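Local coordinates for protein putative acetamidase/formamidase (Yersinia enterocolitica subsp. palearctica serotype O:3, PDB 5UBU) that probably hydrolyses carbon-nitrogen bonds, other than peptide bonds, in linear amides and binds a pair of sodium ions, at residues B[83-88]-B[218-223]; B[62-67]-B[234-239]; B[36-41]-B[182-187]. All coordinates share one frame; numbering follows the deposited sequence.

Interaction 1 of 3, residues B[83-88]-B[218-223]. With NA (sodium ion), chain H; NA (sodium ion), chain G.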
ATOM      1  N   PHE B  83      10.058  17.923  13.280  1.00 56.46           N
ATOM      2  CA  PHE B  83      10.458  19.329  13.168  1.00 55.72           C
ATOM      3  C   PHE B  83      11.668  19.571  12.262  1.00 53.73           C
ATOM      4  O   PHE B  83      12.790  19.761  12.724  1.00 54.52           O
ATOM      5  CB  PHE B  83      10.689  19.957  14.550  1.00 57.55           C
ATOM      6  CG  PHE B  83       9.465  19.968  15.423  1.00 58.67           C
ATOM      7  CD1 PHE B  83       8.583  21.035  15.377  1.00 59.62           C
ATOM      8  CD2 PHE B  83       9.196  18.913  16.299  1.00 59.93           C
ATOM      9  CE1 PHE B  83       7.452  21.054  16.186  1.00 60.77           C
ATOM     10  CE2 PHE B  83       8.071  18.927  17.110  1.00 60.75           C
ATOM     11  CZ  PHE B  83       7.194  19.997  17.050  1.00 61.22           C
ATOM     12  N   LEU B  84      11.397  19.531  10.961  1.00 51.37           N
ATOM     13  CA  LEU B  84      12.365  19.816   9.916  1.00 50.97           C
ATOM     14  C   LEU B  84      11.688  20.799   8.967  1.00 50.54           C
ATOM     15  O   LEU B  84      10.473  21.010   9.034  1.00 50.17           O
ATOM     16  CB  LEU B  84      12.763  18.566   9.133  1.00 50.92           C
ATOM     17  CG  LEU B  84      13.591  17.461   9.807  1.00 50.84           C
ATOM     18  CD1 LEU B  84      13.874  16.361   8.789  1.00 48.81           C
ATOM     19  CD2 LEU B  84      14.902  18.019  10.369  1.00 51.35           C
ATOM     20  N   ASN B  85      12.479  21.397   8.089  1.00 50.20           N
ATOM     21  CA  ASN B  85      11.976  22.333   7.087  1.00 49.39           C
ATOM     22  C   ASN B  85      11.356  23.614   7.676  1.00 48.11           C
ATOM     23  O   ASN B  85      10.152  23.840   7.556  1.00 46.31           O
ATOM     24  CB  ASN B  85      10.969  21.637   6.146  1.00 49.10           C
ATOM     25  CG  ASN B  85      11.516  20.364   5.529  1.00 50.15           C
ATOM     26  OD1 ASN B  85      12.730  20.147   5.469  1.00 52.77           O
ATOM     27  ND2 ASN B  85      10.614  19.510   5.057  1.00 50.84           N
ATOM     28  N   PRO B  86      12.182  24.451   8.329  1.00 48.15           N
ATOM     29  CA  PRO B  86      11.676  25.720   8.846  1.00 49.15           C
ATOM     30  C   PRO B  86      11.141  26.537   7.669  1.00 48.20           C
ATOM     31  O   PRO B  86      11.836  26.682   6.661  1.00 47.95           O
ATOM     32  CB  PRO B  86      12.923  26.373   9.443  1.00 50.03           C
ATOM     33  CG  PRO B  86      14.062  25.715   8.752  1.00 50.14           C
ATOM     34  CD  PRO B  86      13.615  24.298   8.607  1.00 48.83           C
ATOM     35  N   GLN B  87       9.926  27.063   7.806  1.00 47.20           N
ATOM     36  CA  GLN B  87       9.272  27.796   6.714  1.00 46.46           C
ATOM     37  C   GLN B  87       9.286  29.307   6.760  1.00 46.25           C
ATOM     38  O   GLN B  87       9.113  29.897   7.819  1.00 47.06           O
ATOM     39  CB  GLN B  87       7.784  27.388   6.657  1.00 45.47           C
ATOM     40  CG  GLN B  87       7.552  25.916   6.367  1.00 44.78           C
ATOM     41  CD  GLN B  87       8.018  25.528   4.982  1.00 44.17           C
ATOM     42  OE1 GLN B  87       7.585  26.108   3.973  1.00 43.40           O
ATOM     43  NE2 GLN B  87       8.875  24.515   4.919  1.00 44.89           N
ATOM     44  N   ASN B  88       9.510  29.913   5.593  1.00 45.30           N
ATOM     45  CA  ASN B  88       9.391  31.361   5.428  1.00 45.88           C
ATOM     46  C   ASN B  88       7.910  31.570   5.138  1.00 44.71           C
ATOM     47  O   ASN B  88       7.264  30.698   4.543  1.00 43.45           O
ATOM     48  CB  ASN B  88      10.236  31.884   4.268  1.00 46.49           C
ATOM     49  CG  ASN B  88      11.661  32.148   4.663  1.00 47.07           C
ATOM     50  OD1 ASN B  88      12.559  31.389   4.338  1.00 46.72           O
ATOM     51  ND2 ASN B  88      11.870  33.221   5.416  1.00 48.77           N
ATOM     52  N   ILE B 218       7.309  28.997   1.966  1.00 42.22           N
ATOM     53  CA  ILE B 218       8.403  28.456   1.146  1.00 42.36           C
ATOM     54  C   ILE B 218       9.571  28.049   2.042  1.00 42.87           C
ATOM     55  O   ILE B 218       9.723  28.556   3.153  1.00 43.15           O
ATOM     56  CB  ILE B 218       8.829  29.476   0.053  1.00 42.83           C
ATOM     57  CG1 ILE B 218       9.812  28.858  -0.937  1.00 42.51           C
ATOM     58  CG2 ILE B 218       9.408  30.750   0.680  1.00 43.69           C
ATOM     59  CD1 ILE B 218      10.153  29.767  -2.098  1.00 42.83           C
ATOM     60  N   GLY B 219      10.373  27.100   1.575  1.00 43.36           N
ATOM     61  CA  GLY B 219      11.541  26.643   2.339  1.00 44.19           C
ATOM     62  C   GLY B 219      12.132  25.354   1.834  1.00 44.35           C
ATOM     63  O   GLY B 219      11.755  24.873   0.774  1.00 43.82           O
ATOM     64  N   ASP B 220      13.080  24.815   2.598  1.00 45.63           N
ATOM     65  CA  ASP B 220      13.734  23.541   2.280  1.00 46.11           C
ATOM     66  C   ASP B 220      14.319  23.506   0.858  1.00 45.22           C
ATOM     67  O   ASP B 220      13.881  22.742   0.001  1.00 44.57           O
ATOM     68  CB  ASP B 220      12.735  22.392   2.520  1.00 46.76           C
ATOM     69  CG  ASP B 220      13.346  21.000   2.330  1.00 47.97           C
ATOM     70  OD1 ASP B 220      14.561  20.779   2.558  1.00 50.50           O
ATOM     71  OD2 ASP B 220      12.561  20.110   1.980  1.00 49.88           O
ATOM     72  N   ALA B 221      15.309  24.351   0.618  1.00 45.18           N
ATOM     73  CA  ALA B 221      15.965  24.388  -0.676  1.00 45.14           C
ATOM     74  C   ALA B 221      16.904  23.183  -0.801  1.00 45.00           C
ATOM     75  O   ALA B 221      17.538  22.779   0.183  1.00 44.82           O
ATOM     76  CB  ALA B 221      16.747  25.682  -0.827  1.00 45.96           C
ATOM     77  N   HIS B 222      16.955  22.591  -1.997  1.00 45.00           N
ATOM     78  CA  HIS B 222      17.843  21.456  -2.270  1.00 45.43           C
ATOM     79  C   HIS B 222      18.794  21.818  -3.393  1.00 45.58           C
ATOM     80  O   HIS B 222      18.374  22.385  -4.388  1.00 45.22           O
ATOM     81  CB  HIS B 222      17.098  20.196  -2.720  1.00 45.42           C
ATOM     82  CG  HIS B 222      16.178  19.619  -1.702  1.00 45.54           C
ATOM     83  ND1 HIS B 222      15.010  18.985  -2.046  1.00 45.25           N
ATOM     84  CD2 HIS B 222      16.227  19.618  -0.351  1.00 46.49           C
ATOM     85  CE1 HIS B 222      14.403  18.568  -0.948  1.00 45.57           C
ATOM     86  NE2 HIS B 222      15.115  18.949   0.095  1.00 47.02           N
ATOM     87  N   ALA B 223      20.071  21.483  -3.236  1.00 46.20           N
ATOM     88  CA  ALA B 223      21.072  21.756  -4.276  1.00 46.84           C
ATOM     89  C   ALA B 223      20.943  20.741  -5.407  1.00 46.46           C
ATOM     90  O   ALA B 223      21.396  20.981  -6.517  1.00 46.89           O
ATOM     91  CB  ALA B 223      22.476  21.723  -3.692  1.00 48.04           C
TER
HETATM   92 NA    NA H 402      11.858  18.002   2.022  1.00 26.09          NA
HETATM   93 NA    NA G 401      14.970  18.566   2.391  1.00 22.46          NA
HETATM   94  O   HOH W   1      13.616  25.085   5.499  1.00 33.57           O
HETATM   95  O   HOH W   2      12.279  15.401   3.261  0.50 15.81           O

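Interaction 2 of 3, residues B[62-67]-B[234-239]. With NA (sodium ion), chain G.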
ATOM      1  N   ASP B  62      18.152  26.056   5.945  1.00 49.47           N
ATOM      2  CA  ASP B  62      18.183  24.649   5.567  1.00 49.43           C
ATOM      3  C   ASP B  62      17.143  23.853   6.363  1.00 47.61           C
ATOM      4  O   ASP B  62      16.562  24.359   7.318  1.00 47.23           O
ATOM      5  CB  ASP B  62      19.609  24.052   5.673  1.00 51.76           C
ATOM      6  CG  ASP B  62      20.100  23.851   7.124  1.00 53.83           C
ATOM      7  OD1 ASP B  62      19.280  23.814   8.064  1.00 54.94           O
ATOM      8  OD2 ASP B  62      21.334  23.668   7.325  1.00 54.70           O
ATOM      9  N   ALA B  63      16.929  22.609   5.965  1.00 45.87           N
ATOM     10  CA  ALA B  63      15.957  21.733   6.620  1.00 45.50           C
ATOM     11  C   ALA B  63      16.177  21.502   8.120  1.00 45.98           C
ATOM     12  O   ALA B  63      15.228  21.159   8.833  1.00 45.61           O
ATOM     13  CB  ALA B  63      15.924  20.396   5.909  1.00 45.76           C
ATOM     14  N   PHE B  64      17.403  21.696   8.593  1.00 46.66           N
ATOM     15  CA  PHE B  64      17.740  21.480  10.007  1.00 46.82           C
ATOM     16  C   PHE B  64      17.842  22.789  10.796  1.00 46.85           C
ATOM     17  O   PHE B  64      18.177  22.781  11.979  1.00 46.29           O
ATOM     18  CB  PHE B  64      19.072  20.712  10.095  1.00 47.86           C
ATOM     19  CG  PHE B  64      19.177  19.579   9.105  1.00 47.10           C
ATOM     20  CD1 PHE B  64      18.363  18.453   9.237  1.00 46.32           C
ATOM     21  CD2 PHE B  64      20.070  19.640   8.032  1.00 46.41           C
ATOM     22  CE1 PHE B  64      18.445  17.409   8.322  1.00 45.30           C
ATOM     23  CE2 PHE B  64      20.146  18.601   7.125  1.00 45.76           C
ATOM     24  CZ  PHE B  64      19.332  17.485   7.263  1.00 45.11           C
ATOM     25  N   GLU B  65      17.511  23.896  10.133  1.00 47.38           N
ATOM     26  CA  GLU B  65      17.582  25.252  10.697  1.00 48.68           C
ATOM     27  C   GLU B  65      18.977  25.510  11.293  1.00 49.66           C
ATOM     28  O   GLU B  65      19.115  26.012  12.401  1.00 50.06           O
ATOM     29  CB  GLU B  65      16.437  25.514  11.699  1.00 48.97           C
ATOM     30  CG  GLU B  65      16.199  27.001  11.953  1.00 50.32           C
ATOM     31  CD  GLU B  65      14.969  27.327  12.784  1.00 50.60           C
ATOM     32  OE1 GLU B  65      14.475  28.475  12.663  1.00 49.85           O
ATOM     33  OE2 GLU B  65      14.490  26.452  13.537  1.00 51.23           O
ATOM     34  N   GLY B  66      20.002  25.132  10.526  1.00 49.80           N
ATOM     35  CA  GLY B  66      21.399  25.298  10.909  1.00 50.73           C
ATOM     36  C   GLY B  66      21.900  24.494  12.104  1.00 51.60           C
ATOM     37  O   GLY B  66      23.021  24.718  12.574  1.00 53.48           O
ATOM     38  N   ALA B  67      21.100  23.537  12.580  1.00 50.48           N
ATOM     39  CA  ALA B  67      21.485  22.731  13.748  1.00 50.82           C
ATOM     40  C   ALA B  67      22.660  21.797  13.494  1.00 50.96           C
ATOM     41  O   ALA B  67      23.341  21.395  14.442  1.00 52.53           O
ATOM     42  CB  ALA B  67      20.297  21.930  14.250  1.00 50.19           C
ATOM     43  N   ALA B 234      18.017  15.254   0.800  1.00 43.93           N
ATOM     44  CA  ALA B 234      18.718  15.606  -0.417  1.00 44.69           C
ATOM     45  C   ALA B 234      19.930  16.386   0.087  1.00 46.08           C
ATOM     46  O   ALA B 234      20.388  16.137   1.203  1.00 46.74           O
ATOM     47  CB  ALA B 234      17.831  16.476  -1.284  1.00 44.13           C
ATOM     48  N   VAL B 235      20.482  17.278  -0.734  1.00 46.92           N
ATOM     49  CA  VAL B 235      21.585  18.127  -0.281  1.00 48.18           C
ATOM     50  C   VAL B 235      20.871  19.391   0.197  1.00 47.95           C
ATOM     51  O   VAL B 235      20.559  20.275  -0.588  1.00 47.57           O
ATOM     52  CB  VAL B 235      22.641  18.407  -1.376  1.00 49.09           C
ATOM     53  CG1 VAL B 235      23.637  19.461  -0.907  1.00 50.05           C
ATOM     54  CG2 VAL B 235      23.361  17.114  -1.752  1.00 49.64           C
ATOM     55  N   GLU B 236      20.599  19.431   1.500  1.00 48.38           N
ATOM     56  CA  GLU B 236      19.889  20.533   2.140  1.00 48.73           C
ATOM     57  C   GLU B 236      20.790  21.757   2.294  1.00 49.38           C
ATOM     58  O   GLU B 236      21.923  21.633   2.791  1.00 50.47           O
ATOM     59  CB  GLU B 236      19.456  20.104   3.544  1.00 49.75           C
ATOM     60  CG  GLU B 236      18.742  18.760   3.644  1.00 50.00           C
ATOM     61  CD  GLU B 236      17.427  18.708   2.905  1.00 49.93           C
ATOM     62  OE1 GLU B 236      16.966  17.575   2.622  1.00 51.73           O
ATOM     63  OE2 GLU B 236      16.850  19.778   2.608  1.00 51.15           O
ATOM     64  N   PHE B 237      20.299  22.939   1.913  1.00 48.70           N
ATOM     65  CA  PHE B 237      21.114  24.156   2.045  1.00 49.21           C
ATOM     66  C   PHE B 237      20.276  25.428   2.228  1.00 48.49           C
ATOM     67  O   PHE B 237      19.080  25.452   1.956  1.00 46.98           O
ATOM     68  CB  PHE B 237      22.094  24.300   0.853  1.00 49.79           C
ATOM     69  CG  PHE B 237      21.475  24.835  -0.420  1.00 49.40           C
ATOM     70  CD1 PHE B 237      20.463  24.160  -1.069  1.00 48.49           C
ATOM     71  CD2 PHE B 237      21.970  25.991  -1.011  1.00 50.23           C
ATOM     72  CE1 PHE B 237      19.915  24.658  -2.249  1.00 48.18           C
ATOM     73  CE2 PHE B 237      21.427  26.477  -2.202  1.00 49.91           C
ATOM     74  CZ  PHE B 237      20.404  25.802  -2.819  1.00 48.83           C
ATOM     75  N   ALA B 238      20.942  26.463   2.737  1.00 49.29           N
ATOM     76  CA  ALA B 238      20.360  27.769   2.949  1.00 49.06           C
ATOM     77  C   ALA B 238      20.515  28.486   1.606  1.00 49.09           C
ATOM     78  O   ALA B 238      21.600  28.449   1.018  1.00 49.30           O
ATOM     79  CB  ALA B 238      21.098  28.502   4.054  1.00 50.07           C
ATOM     80  N   SER B 239      19.447  29.133   1.128  1.00 48.69           N
ATOM     81  CA  SER B 239      19.482  29.790  -0.186  1.00 48.92           C
ATOM     82  C   SER B 239      18.879  31.172  -0.269  1.00 48.99           C
ATOM     83  O   SER B 239      18.192  31.627   0.643  1.00 49.09           O
ATOM     84  CB  SER B 239      18.689  28.952  -1.192  1.00 48.01           C
ATOM     85  OG  SER B 239      17.288  29.055  -0.947  1.00 47.06           O
TER
HETATM   86 NA    NA G 401      14.970  18.566   2.391  1.00 22.46          NA
HETATM   87  O   HOH W   3      23.005  23.239   5.285  1.00 41.52           O
HETATM   88  O   HOH W   4      16.978  22.627   3.258  1.00 29.37           O

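Interaction 3 of 3, residues B[36-41]-B[182-187]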
ATOM      1  N   PHE B  36      10.661  31.265  12.033  1.00 55.14           N
ATOM      2  CA  PHE B  36      10.334  30.331  10.972  1.00 52.04           C
ATOM      3  C   PHE B  36       9.314  29.349  11.524  1.00 52.41           C
ATOM      4  O   PHE B  36       9.325  29.061  12.723  1.00 53.82           O
ATOM      5  CB  PHE B  36      11.596  29.634  10.494  1.00 50.39           C
ATOM      6  CG  PHE B  36      12.529  30.536   9.742  1.00 50.02           C
ATOM      7  CD1 PHE B  36      13.301  31.469  10.417  1.00 52.31           C
ATOM      8  CD2 PHE B  36      12.631  30.455   8.358  1.00 47.61           C
ATOM      9  CE1 PHE B  36      14.145  32.318   9.725  1.00 52.89           C
ATOM     10  CE2 PHE B  36      13.484  31.291   7.663  1.00 48.02           C
ATOM     11  CZ  PHE B  36      14.240  32.225   8.347  1.00 50.80           C
ATOM     12  N   HIS B  37       8.433  28.832  10.665  1.00 46.44           N
ATOM     13  CA  HIS B  37       7.378  27.914  11.125  1.00 47.05           C
ATOM     14  C   HIS B  37       7.543  26.475  10.705  1.00 45.30           C
ATOM     15  O   HIS B  37       8.054  26.182   9.620  1.00 44.44           O
ATOM     16  CB  HIS B  37       5.994  28.396  10.670  1.00 47.84           C
ATOM     17  CG  HIS B  37       5.695  29.813  11.047  1.00 49.58           C
ATOM     18  ND1 HIS B  37       5.729  30.841  10.129  1.00 50.26           N
ATOM     19  CD2 HIS B  37       5.398  30.382  12.243  1.00 50.14           C
ATOM     20  CE1 HIS B  37       5.440  31.978  10.737  1.00 50.89           C
ATOM     21  NE2 HIS B  37       5.238  31.727  12.020  1.00 50.73           N
ATOM     22  N   TYR B  38       7.074  25.594  11.587  1.00 45.42           N
ATOM     23  CA  TYR B  38       7.090  24.145  11.383  1.00 45.25           C
ATOM     24  C   TYR B  38       5.682  23.578  11.140  1.00 44.80           C
ATOM     25  O   TYR B  38       5.499  22.355  11.095  1.00 44.82           O
ATOM     26  CB  TYR B  38       7.806  23.447  12.548  1.00 45.07           C
ATOM     27  CG  TYR B  38       9.292  23.714  12.528  1.00 45.41           C
ATOM     28  CD1 TYR B  38      10.148  22.885  11.799  1.00 44.84           C
ATOM     29  CD2 TYR B  38       9.846  24.800  13.208  1.00 45.94           C
ATOM     30  CE1 TYR B  38      11.515  23.119  11.759  1.00 45.20           C
ATOM     31  CE2 TYR B  38      11.213  25.035  13.175  1.00 46.27           C
ATOM     32  CZ  TYR B  38      12.042  24.189  12.444  1.00 45.72           C
ATOM     33  OH  TYR B  38      13.397  24.406  12.390  1.00 45.84           O
ATOM     34  N   THR B  39       4.699  24.472  10.998  1.00 44.97           N
ATOM     35  CA  THR B  39       3.322  24.090  10.681  1.00 45.14           C
ATOM     36  C   THR B  39       2.790  25.145   9.703  1.00 44.77           C
ATOM     37  O   THR B  39       3.079  26.332   9.838  1.00 46.25           O
ATOM     38  CB  THR B  39       2.421  23.906  11.929  1.00 46.33           C
ATOM     39  OG1 THR B  39       1.189  23.287  11.539  1.00 46.71           O
ATOM     40  CG2 THR B  39       2.145  25.228  12.636  1.00 47.38           C
ATOM     41  N   ILE B  40       2.039  24.687   8.707  1.00 43.84           N
ATOM     42  CA  ILE B  40       1.489  25.533   7.644  1.00 43.60           C
ATOM     43  C   ILE B  40      -0.031  25.616   7.749  1.00 42.97           C
ATOM     44  O   ILE B  40      -0.732  24.643   7.487  1.00 42.24           O
ATOM     45  CB  ILE B  40       1.930  24.962   6.287  1.00 42.73           C
ATOM     46  CG1 ILE B  40       3.460  25.061   6.198  1.00 43.40           C
ATOM     47  CG2 ILE B  40       1.250  25.694   5.135  1.00 42.17           C
ATOM     48  CD1 ILE B  40       4.086  24.226   5.102  1.00 43.72           C
ATOM     49  N   GLY B  41      -0.521  26.793   8.132  1.00 43.01           N
ATOM     50  CA  GLY B  41      -1.953  27.016   8.309  1.00 42.45           C
ATOM     51  C   GLY B  41      -2.324  28.495   8.386  1.00 42.60           C
ATOM     52  O   GLY B  41      -1.507  29.370   8.094  1.00 42.13           O
ATOM     53  N   ILE B 182      -1.031  21.993   8.812  1.00 44.08           N
ATOM     54  CA  ILE B 182      -0.265  20.778   8.502  1.00 43.72           C
ATOM     55  C   ILE B 182       1.224  20.988   8.743  1.00 43.62           C
ATOM     56  O   ILE B 182       1.757  22.032   8.376  1.00 44.19           O
ATOM     57  CB  ILE B 182      -0.513  20.391   7.021  1.00 43.53           C
ATOM     58  CG1 ILE B 182      -2.023  20.182   6.795  1.00 44.19           C
ATOM     59  CG2 ILE B 182       0.255  19.133   6.643  1.00 42.91           C
ATOM     60  CD1 ILE B 182      -2.443  19.976   5.347  1.00 43.96           C
ATOM     61  N   ASN B 183       1.912  20.005   9.327  1.00 43.18           N
ATOM     62  CA  ASN B 183       3.346  20.194   9.597  1.00 43.03           C
ATOM     63  C   ASN B 183       4.165  20.403   8.320  1.00 42.52           C
ATOM     64  O   ASN B 183       3.746  20.033   7.219  1.00 41.49           O
ATOM     65  CB  ASN B 183       3.949  19.111  10.527  1.00 42.95           C
ATOM     66  CG  ASN B 183       3.969  17.725   9.920  1.00 42.14           C
ATOM     67  OD1 ASN B 183       4.334  17.536   8.763  1.00 41.79           O
ATOM     68  ND2 ASN B 183       3.663  16.733  10.738  1.00 41.98           N
ATOM     69  N   SER B 184       5.329  21.016   8.495  1.00 43.28           N
ATOM     70  CA  SER B 184       6.229  21.335   7.391  1.00 43.32           C
ATOM     71  C   SER B 184       6.917  20.122   6.771  1.00 42.84           C
ATOM     72  O   SER B 184       7.679  20.273   5.815  1.00 42.64           O
ATOM     73  CB  SER B 184       7.280  22.337   7.871  1.00 44.13           C
ATOM     74  OG  SER B 184       8.007  21.814   8.973  1.00 44.43           O
ATOM     75  N   LEU B 185       6.660  18.930   7.307  1.00 42.85           N
ATOM     76  CA  LEU B 185       7.263  17.722   6.763  1.00 42.64           C
ATOM     77  C   LEU B 185       6.302  16.998   5.816  1.00 41.89           C
ATOM     78  O   LEU B 185       6.725  16.132   5.052  1.00 42.04           O
ATOM     79  CB  LEU B 185       7.652  16.777   7.899  1.00 43.05           C
ATOM     80  CG  LEU B 185       8.589  15.613   7.541  1.00 43.01           C
ATOM     81  CD1 LEU B 185       9.961  16.150   7.176  1.00 43.23           C
ATOM     82  CD2 LEU B 185       8.715  14.630   8.688  1.00 43.46           C
ATOM     83  N   THR B 186       5.026  17.375   5.843  1.00 41.45           N
ATOM     84  CA  THR B 186       3.997  16.718   5.037  1.00 41.13           C
ATOM     85  C   THR B 186       3.495  17.462   3.773  1.00 41.17           C
ATOM     86  O   THR B 186       3.202  18.654   3.837  1.00 41.92           O
ATOM     87  CB  THR B 186       2.746  16.465   5.923  1.00 41.00           C
ATOM     88  OG1 THR B 186       3.107  15.686   7.068  1.00 40.90           O
ATOM     89  CG2 THR B 186       1.656  15.738   5.155  1.00 40.72           C
ATOM     90  N   PRO B 187       3.427  16.759   2.621  1.00 40.96           N
ATOM     91  CA  PRO B 187       2.842  17.321   1.408  1.00 40.95           C
ATOM     92  C   PRO B 187       1.384  16.874   1.348  1.00 41.01           C
ATOM     93  O   PRO B 187       1.050  15.794   1.852  1.00 40.54           O
ATOM     94  CB  PRO B 187       3.616  16.646   0.294  1.00 40.79           C
ATOM     95  CG  PRO B 187       3.980  15.319   0.851  1.00 40.62           C
ATOM     96  CD  PRO B 187       4.151  15.505   2.334  1.00 40.75           C
TER

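Interaction 1 of 3, residues B[83-88]-B[218-223]
With CG of Asp220 anti to the backbone N (chi1 -175°) and CG of Asn85 anti to its carbonyl carbon (chi1 -53°), carboxylate and amide come to lie one over the other, their planes 17° apart. The contact joins strands 87-93 and 214-222, antiparallel neighbours in a mixed sheet of the acetamidase/formamidase fold, just where they run into a two-sodium site. Asn85 OD1 sits 3.3 Å from Asp220 CG, a stack of flat groups and not a hydrogen bond. The amide suits this place because it adds no further charge beside the acid, while its ND2 is taken up by the carbonyl of Ser184.

Asp220 bridges the metals: OD2 binds one sodium ion at 2.2 Å, and OD1 binds the other at 2.3 Å, with OD2 a longer second ligand to it. The second ion also takes NE2 of His222, and Glu236 completes its protein ligands; Asn193 and Asp195 serve the first. Between the backbones, a water bridges Asp220 N, from which it accepts, and Pro86 O.

Farther from the ions the two strands pair through Asn88 and Ile218. These form a hydrogen-bonded pair, with Asn88 N reaching Ile218 O at 2.8 Å, and Asn88 CB packs against Ile218 CG2, whose hydrophobic branch suits a buried sheet face. The bent chain of Gln87 folds its amide back along its own segment. NE2, which also bonds Thr172, donates to Asn85 O at 3.0 Å, approaching from above the carbonyl plane.

Interaction 2 of 3, residues B[62-67]-B[234-239]
Glu236 meets the 62-67 loop with the whole length of its side chain, where a type I turn (Asp62 to Glu65) running into a type I' turn (Phe64 to Ala67) packs on the short, weakly bonded strand at about 236-237 beside the metal site. Leading into it, Ala234 donates its backbone N to Glu236 OE1 at 3.1 Å, from above the carboxylate plane. The glutamate chain bends at chi2 (-63°), which curls the carboxylate round to the metal, and both OE1 and OE2 bind one sodium ion at 2.2 Å. Its methylene CG lies 3.8 Å from Phe64 CE2, the ring standing nearly upright to the carboxylate plane, while the small methyl of Ala63 fits against OE2. A water lies between OE2 and Ala63 N, from which it accepts weakly; another lies between Glu236 O and Asp62 OD2.

At Phe237 the CB bond points away from the loop, and the backbone receives CB of Asp62, 3.8 Å from Phe237 C. Ala238 follows, its backbone N beside the same CB. Asp62 suits the turn because its carboxylate can accept from the loop backbone: Gly66 N, in a residue whose positive phi favours glycine, reaches Asp62 OD1 at 2.9 Å.

Interaction 3 of 3, residues B[36-41]-B[182-187]
Tyr38 O accepts from Ser184 N at 2.9 Å and also receives a CA-H...O contact from Asn183. Two more backbone bonds follow. Ile40 N donates to Ile182 O at 2.7 Å, and Ile182 N returns the favour to Ile40 O at 3.0 Å, making Ile40 and Ile182 a hydrogen-bonded antiparallel pair. Thr39 and Asn183 form the neighbouring non-hydrogen-bonded pair, their CA atoms 4.0 Å apart.

The side-chain hydroxyls look elsewhere. Ser184 OG lies 3.7 Å from CD1 of the Tyr38 ring, but its hydrogen bond goes to Leu84 O; a small residue suits a place against the tyrosine backbone. Tyr38 OH reaches Glu65, and Thr39 OG1 bonds Ser181 of its own chain and Asp180 of a second subunit; a beta-branched polar residue here serves strand and interface together.

Asn183 CG lies between its backbone N and carbonyl carbon (chi1 66°), which directs OD1 over the type I turn that begins at Asn183. OD1 accepts from Leu185 N and, at 2.8 Å, from Thr186 OG1, the two arriving from opposite faces of the amide. A two-stranded antiparallel ribbon thus passes directly into an Asx turn.

Interactions 1 and 2 are buried and share one sodium ion: strands 214-222 and 236-237 are neighbours in one sheet, and Asp220 and Glu236 both bind the same ion, which would be expected to offset their like charges. Interaction 3, only partly buried, belongs to a separate two-stranded sheet and faces a second subunit. Its chemistry is mostly backbone pairing, where interaction 1 combines strand pairing with metal ligation and interaction 2 has no direct hydrogen bond across it. Probable hydrogen bonds tie interaction 1 to both of the others: Asn85 N to Ala63 O of interaction 2, and Gln87 N to His37 O of interaction 3.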